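Local coordinates for protein Phl p 3 allergen (Phleum pratense, PDB 3FT1) that is a grass pollen allergen recognised by IgE, a secreted beta-barrel protein related to the C-terminal domain of expansins, whose role in pollen is not established, at residues D13-V18 / S58-G63; R36-E41 / V62-F67. All blocks are in the same frame, centred on the assembly; numbering follows the deposited sequence.

Contact 1 of 2, residues D13-V18 / S58-G63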
loop_
_atom_site.group_PDB
_atom_site.type_symbol
_atom_site.label_atom_id
_atom_site.label_comp_id
_atom_site.label_asym_id
_atom_site.label_seq_id
_atom_site.Cartn_x
_atom_site.Cartn_y
_atom_site.Cartn_z
ATOM N N ASP A 13 8.727 7.025 8.122
ATOM C CA ASP A 13 8.523 8.151 9.029
ATOM C C ASP A 13 7.306 8.939 8.534
ATOM O O ASP A 13 6.673 8.539 7.548
ATOM C CB ASP A 13 9.796 9.009 9.142
ATOM C CG ASP A 13 10.189 9.670 7.830
ATOM O OD1 ASP A 13 9.350 10.345 7.211
ATOM O OD2 ASP A 13 11.362 9.540 7.431
ATOM N N PRO A 14 6.946 10.043 9.214
ATOM C CA PRO A 14 5.724 10.731 8.788
ATOM C C PRO A 14 5.704 11.158 7.317
ATOM O O PRO A 14 4.621 11.338 6.766
ATOM C CB PRO A 14 5.679 11.953 9.712
ATOM C CG PRO A 14 6.337 11.476 10.960
ATOM C CD PRO A 14 7.458 10.576 10.491
ATOM N N LYS A 15 6.869 11.302 6.696
ATOM C CA LYS A 15 6.952 11.719 5.291
ATOM C C LYS A 15 7.316 10.567 4.356
ATOM O O LYS A 15 7.569 10.777 3.169
ATOM C CB LYS A 15 7.991 12.830 5.128
ATOM C CG LYS A 15 7.591 14.147 5.785
ATOM C CD LYS A 15 8.781 15.080 5.969
ATOM C CE LYS A 15 9.268 15.648 4.653
ATOM N NZ LYS A 15 10.332 16.681 4.852
ATOM N N LYS A 16 7.356 9.349 4.877
ATOM C CA LYS A 16 7.860 8.247 4.070
ATOM C C LYS A 16 7.288 6.915 4.515
ATOM O O LYS A 16 7.453 6.513 5.664
ATOM C CB LYS A 16 9.386 8.216 4.147
ATOM C CG LYS A 16 10.059 7.158 3.284
ATOM C CD LYS A 16 11.565 7.356 3.340
ATOM C CE LYS A 16 12.328 6.141 2.863
ATOM N NZ LYS A 16 13.793 6.373 3.007
ATOM N N LEU A 17 6.614 6.228 3.603
ATOM C CA LEU A 17 6.141 4.878 3.889
ATOM C C LEU A 17 6.984 3.871 3.136
ATOM O O LEU A 17 7.053 3.912 1.919
ATOM C CB LEU A 17 4.682 4.713 3.464
ATOM C CG LEU A 17 3.604 5.068 4.480
ATOM C CD1 LEU A 17 2.223 4.961 3.837
ATOM C CD2 LEU A 17 3.710 4.159 5.701
ATOM N N VAL A 18 7.626 2.972 3.875
ATOM C CA VAL A 18 8.352 1.866 3.283
ATOM C C VAL A 18 7.580 0.626 3.670
ATOM O O VAL A 18 7.482 0.299 4.860
ATOM C CB VAL A 18 9.785 1.767 3.838
ATOM C CG1 VAL A 18 10.539 0.654 3.146
ATOM C CG2 VAL A 18 10.515 3.097 3.666
ATOM N N SER A 58 7.118 15.509 0.466
ATOM C CA SER A 58 7.856 16.630 1.033
ATOM C C SER A 58 7.165 17.128 2.295
ATOM O O SER A 58 7.720 17.933 3.047
ATOM C CB SER A 58 7.975 17.768 0.018
ATOM O OG SER A 58 6.708 18.340 -0.232
ATOM N N LYS A 59 5.950 16.638 2.520
ATOM C CA LYS A 59 5.179 16.977 3.710
ATOM C C LYS A 59 4.674 15.711 4.384
ATOM O O LYS A 59 4.610 14.654 3.755
ATOM C CB LYS A 59 4.005 17.876 3.337
ATOM C CG LYS A 59 4.437 19.277 2.966
ATOM C CD LYS A 59 3.407 19.973 2.113
ATOM C CE LYS A 59 3.925 21.328 1.656
ATOM N NZ LYS A 59 3.159 21.840 0.492
ATOM N N PRO A 60 4.319 15.805 5.672
ATOM C CA PRO A 60 3.821 14.593 6.329
ATOM C C PRO A 60 2.627 14.007 5.588
ATOM O O PRO A 60 1.761 14.736 5.101
ATOM C CB PRO A 60 3.422 15.089 7.719
ATOM C CG PRO A 60 4.313 16.273 7.951
ATOM C CD PRO A 60 4.449 16.933 6.611
ATOM N N LEU A 61 2.604 12.683 5.493
ATOM C CA LEU A 61 1.522 11.986 4.826
ATOM C C LEU A 61 0.268 12.042 5.689
ATOM O O LEU A 61 0.332 11.998 6.924
ATOM C CB LEU A 61 1.938 10.542 4.542
ATOM C CG LEU A 61 3.142 10.392 3.612
ATOM C CD1 LEU A 61 3.728 8.999 3.691
ATOM C CD2 LEU A 61 2.744 10.719 2.183
ATOM N N VAL A 62 -0.878 12.155 5.039
ATOM C CA VAL A 62 -2.138 12.268 5.750
ATOM C C VAL A 62 -2.962 11.000 5.556
ATOM O O VAL A 62 -3.364 10.674 4.435
ATOM C CB VAL A 62 -2.927 13.496 5.267
ATOM C CG1 VAL A 62 -4.296 13.534 5.907
ATOM C CG2 VAL A 62 -2.146 14.779 5.563
ATOM N N GLY A 63 -3.193 10.285 6.655
ATOM C CA GLY A 63 -3.968 9.060 6.638
ATOM C C GLY A 63 -5.352 9.245 7.223
ATOM O O GLY A 63 -5.724 10.359 7.591
HETATM O O HOH W 1 2.409 11.113 8.476
#
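Pro14 and Leu61 are joined by a single direct backbone hydrogen bond between the segments. Leu61 N donates to Pro14 O at 2.7 Å, and the bond is nearly straight, with 173° at the hydrogen. The same carbonyl oxygen takes more than one partner. Water 1 donates to Pro14 O and also to Leu61 O, so it bridges the two segments next to the direct bond. A CA-H...O contact adds to this, with Pro60 CA 3.4 Å from Pro14 O.

The turn that presents this carbonyl is held from within. Asp13 to Lys16 form a type I beta turn. Asp13 OD1 accepts from Lys15 N at 2.7 Å, which makes an Asx turn, and Lys16 N bonds back to Asp13 O.

Side-chain packing lies on both sides of the backbone bond along 58-63. On the inner side, the end of the Leu61 side chain comes close to Lys16 and Leu17. With CG anti to the carbonyl carbon (chi1 -62°), the side chain lies beside Pro14 O, and CD1 rests on the backbone at Lys16 N, 3.8 Å away. Its apolar partner is Leu17 CG, 4.0 Å from Leu61 CD1. The two leucine side chains meet at a slant, and both are buried. On the exposed side, Pro14 CB and Pro60 CB touch more loosely at 4.3 Å.

Lys15 runs along the backbone of Ser58 and Lys59. Its CG packs against Lys59 C at 3.6 Å. A bend at chi3 (71°) brings CE to 3.2 Å from Ser58 O.

The contact joins the start of strand 16-24 to the loop between strands 52-56 and 65-71. Phe87, from a loop, packs on Leu17. Leu17 pairs with Val55 of strand 52-56, and Lys15 bonds to Ser57 just beyond it.

Contact 2 of 2, residues R36-E41 / V62-F67; sequences RQHGSE and VGPFNF
Arg36 and Asn66 form the tight part of the contact, an antiparallel hydrogen-bonded pair. Arg36 N donates to Asn66 O at 2.9 Å, and Asn66 N donates back to Arg36 O at 3.1 Å. Asn66 ND2 adds a weak bond to the same Arg36 O. This amide nitrogen also lies over one face of the guanidinium, 3.0 Å from Arg36 NH2. Both are donors, so this is a close approach with the planes 16° apart, and not a hydrogen bond. Arg36 NH1 instead binds Ser40 O in the guanidinium plane, across the type II turn from Gln37 to Ser40. Gln37 is extended beyond CG, and its OE1 accepts from Val62 N at 2.8 Å. His38 N donates to Val62 O, and His38 CB packs 3.2 Å from Gly63 O.

Toward solvent, the His38 ring is held more loosely. It lies beside Pro64, with ND1 3.9 Å from Pro64 CD. Water 2 links His38 ND1, Pro64 O and Asn66 ND2.

The pair joins the end of strand 30-36 to the start of strand 65-71. Strand 76-83 flanks 65-71 on its other side, where Asn66 OD1 accepts from Glu81 N. Gln37 NE2 hydrogen-bonds Glu44 OE2 of strand 44-49, the next strand beyond 30-36.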
loop_
_atom_site.group_PDB
_atom_site.type_symbol
_atom_site.label_atom_id
_atom_site.label_comp_id
_atom_site.label_asym_id
_atom_site.label_seq_id
_atom_site.Cartn_x
_atom_site.Cartn_y
_atom_site.Cartn_z
ATOM N N ARG A 36 -3.461 6.790 -2.022
ATOM C CA ARG A 36 -4.269 8.000 -1.956
ATOM C C ARG A 36 -4.356 8.435 -0.498
ATOM O O ARG A 36 -4.864 7.702 0.358
ATOM C CB ARG A 36 -5.668 7.783 -2.546
ATOM C CG ARG A 36 -6.499 9.062 -2.644
ATOM C CD ARG A 36 -7.861 8.829 -3.266
ATOM N NE ARG A 36 -8.738 8.028 -2.416
ATOM C CZ ARG A 36 -9.320 8.477 -1.308
ATOM N NH1 ARG A 36 -9.116 9.720 -0.897
ATOM N NH2 ARG A 36 -10.107 7.680 -0.602
ATOM N N GLN A 37 -3.826 9.616 -0.203
ATOM C CA GLN A 37 -3.892 10.128 1.157
ATOM C C GLN A 37 -5.325 10.499 1.504
ATOM O O GLN A 37 -6.135 10.783 0.628
ATOM C CB GLN A 37 -2.974 11.339 1.329
ATOM C CG GLN A 37 -1.539 11.082 0.936
ATOM C CD GLN A 37 -0.665 12.277 1.222
ATOM O OE1 GLN A 37 -0.756 12.873 2.291
ATOM N NE2 GLN A 37 0.178 12.645 0.264
ATOM N N HIS A 38 -5.646 10.473 2.790
ATOM C CA HIS A 38 -6.960 10.886 3.240
ATOM C C HIS A 38 -7.196 12.346 2.858
ATOM O O HIS A 38 -6.334 13.195 3.073
ATOM C CB HIS A 38 -7.079 10.725 4.758
ATOM C CG HIS A 38 -8.405 11.148 5.305
ATOM N ND1 HIS A 38 -9.513 10.325 5.292
ATOM C CD2 HIS A 38 -8.805 12.307 5.879
ATOM C CE1 HIS A 38 -10.534 10.959 5.836
ATOM N NE2 HIS A 38 -10.133 12.164 6.201
ATOM N N GLY A 39 -8.363 12.628 2.289
ATOM C CA GLY A 39 -8.719 13.988 1.928
ATOM C C GLY A 39 -8.023 14.447 0.664
ATOM O O GLY A 39 -8.052 15.626 0.314
ATOM N N SER A 40 -7.387 13.508 -0.022
ATOM C CA SER A 40 -6.740 13.793 -1.291
ATOM C C SER A 40 -7.459 13.037 -2.387
ATOM O O SER A 40 -8.077 12.000 -2.140
ATOM C CB SER A 40 -5.265 13.385 -1.256
ATOM O OG SER A 40 -4.720 13.350 -2.564
ATOM N N GLU A 41 -7.384 13.550 -3.607
ATOM C CA GLU A 41 -8.086 12.903 -4.700
ATOM C C GLU A 41 -7.139 12.202 -5.657
ATOM O O GLU A 41 -7.566 11.391 -6.475
ATOM C CB GLU A 41 -8.974 13.906 -5.437
ATOM C CG GLU A 41 -9.890 14.673 -4.502
ATOM C CD GLU A 41 -10.869 15.569 -5.228
ATOM O OE1 GLU A 41 -10.737 16.803 -5.106
ATOM O OE2 GLU A 41 -11.765 15.043 -5.917
ATOM N N VAL A 62 -0.878 12.155 5.039
ATOM C CA VAL A 62 -2.138 12.268 5.750
ATOM C C VAL A 62 -2.962 11.000 5.556
ATOM O O VAL A 62 -3.364 10.674 4.435
ATOM C CB VAL A 62 -2.927 13.496 5.267
ATOM C CG1 VAL A 62 -4.296 13.534 5.907
ATOM C CG2 VAL A 62 -2.146 14.779 5.563
ATOM N N GLY A 63 -3.193 10.285 6.655
ATOM C CA GLY A 63 -3.968 9.060 6.638
ATOM C C GLY A 63 -5.352 9.245 7.223
ATOM O O GLY A 63 -5.724 10.359 7.591
ATOM N N PRO A 64 -6.120 8.150 7.333
ATOM C CA PRO A 64 -5.686 6.792 6.972
ATOM C C PRO A 64 -5.438 6.636 5.472
ATOM O O PRO A 64 -6.010 7.354 4.657
ATOM C CB PRO A 64 -6.852 5.912 7.425
ATOM C CG PRO A 64 -8.014 6.824 7.562
ATOM C CD PRO A 64 -7.480 8.177 7.893
ATOM N N PHE A 65 -4.584 5.687 5.116
ATOM C CA PHE A 65 -4.111 5.579 3.744
ATOM C C PHE A 65 -4.881 4.546 2.929
ATOM O O PHE A 65 -5.167 3.460 3.410
ATOM C CB PHE A 65 -2.618 5.253 3.752
ATOM C CG PHE A 65 -1.793 6.249 4.524
ATOM C CD1 PHE A 65 -1.641 7.541 4.060
ATOM C CD2 PHE A 65 -1.190 5.896 5.720
ATOM C CE1 PHE A 65 -0.894 8.465 4.770
ATOM C CE2 PHE A 65 -0.440 6.818 6.440
ATOM C CZ PHE A 65 -0.292 8.102 5.957
ATOM N N ASN A 66 -5.201 4.907 1.690
ATOM C CA ASN A 66 -5.842 4.006 0.734
ATOM C C ASN A 66 -4.836 3.563 -0.314
ATOM O O ASN A 66 -3.926 4.317 -0.661
ATOM C CB ASN A 66 -7.012 4.727 0.061
ATOM C CG ASN A 66 -7.852 5.493 1.054
ATOM O OD1 ASN A 66 -8.583 4.899 1.845
ATOM N ND2 ASN A 66 -7.727 6.819 1.042
ATOM N N PHE A 67 -4.984 2.340 -0.807
ATOM C CA PHE A 67 -4.045 1.785 -1.777
ATOM C C PHE A 67 -4.783 1.187 -2.969
ATOM O O PHE A 67 -5.746 0.443 -2.799
ATOM C CB PHE A 67 -3.159 0.719 -1.119
ATOM C CG PHE A 67 -2.253 1.274 -0.056
ATOM C CD1 PHE A 67 -0.996 1.749 -0.387
ATOM C CD2 PHE A 67 -2.681 1.371 1.258
ATOM C CE1 PHE A 67 -0.163 2.299 0.583
ATOM C CE2 PHE A 67 -1.856 1.914 2.236
ATOM C CZ PHE A 67 -0.597 2.374 1.898
HETATM O O HOH W 2 -8.767 7.867 3.843
#

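Both contacts involve the chain that leads into strand 65-71, and they share Val62 and Gly63. Contact 1 uses the loop before this strand, whereas contact 2 continues into the strand itself. Each is partly buried. Contact 1 is mostly surface, with two leucines buried at its inner side; contact 2 has its buried residues, Phe65 and Asn66, in the second segment. Contact 1 relies on one backbone bond, leucine packing and the Lys15 aliphatic chain. Contact 2 has one strand bridge plus side-chain bonds of Gln37 and Asn66. Each has a water bridge. They meet where Leu61 CA lies 3.5 Å from Gln37 OE1, and where Leu17 packs on Phe65 and Phe67.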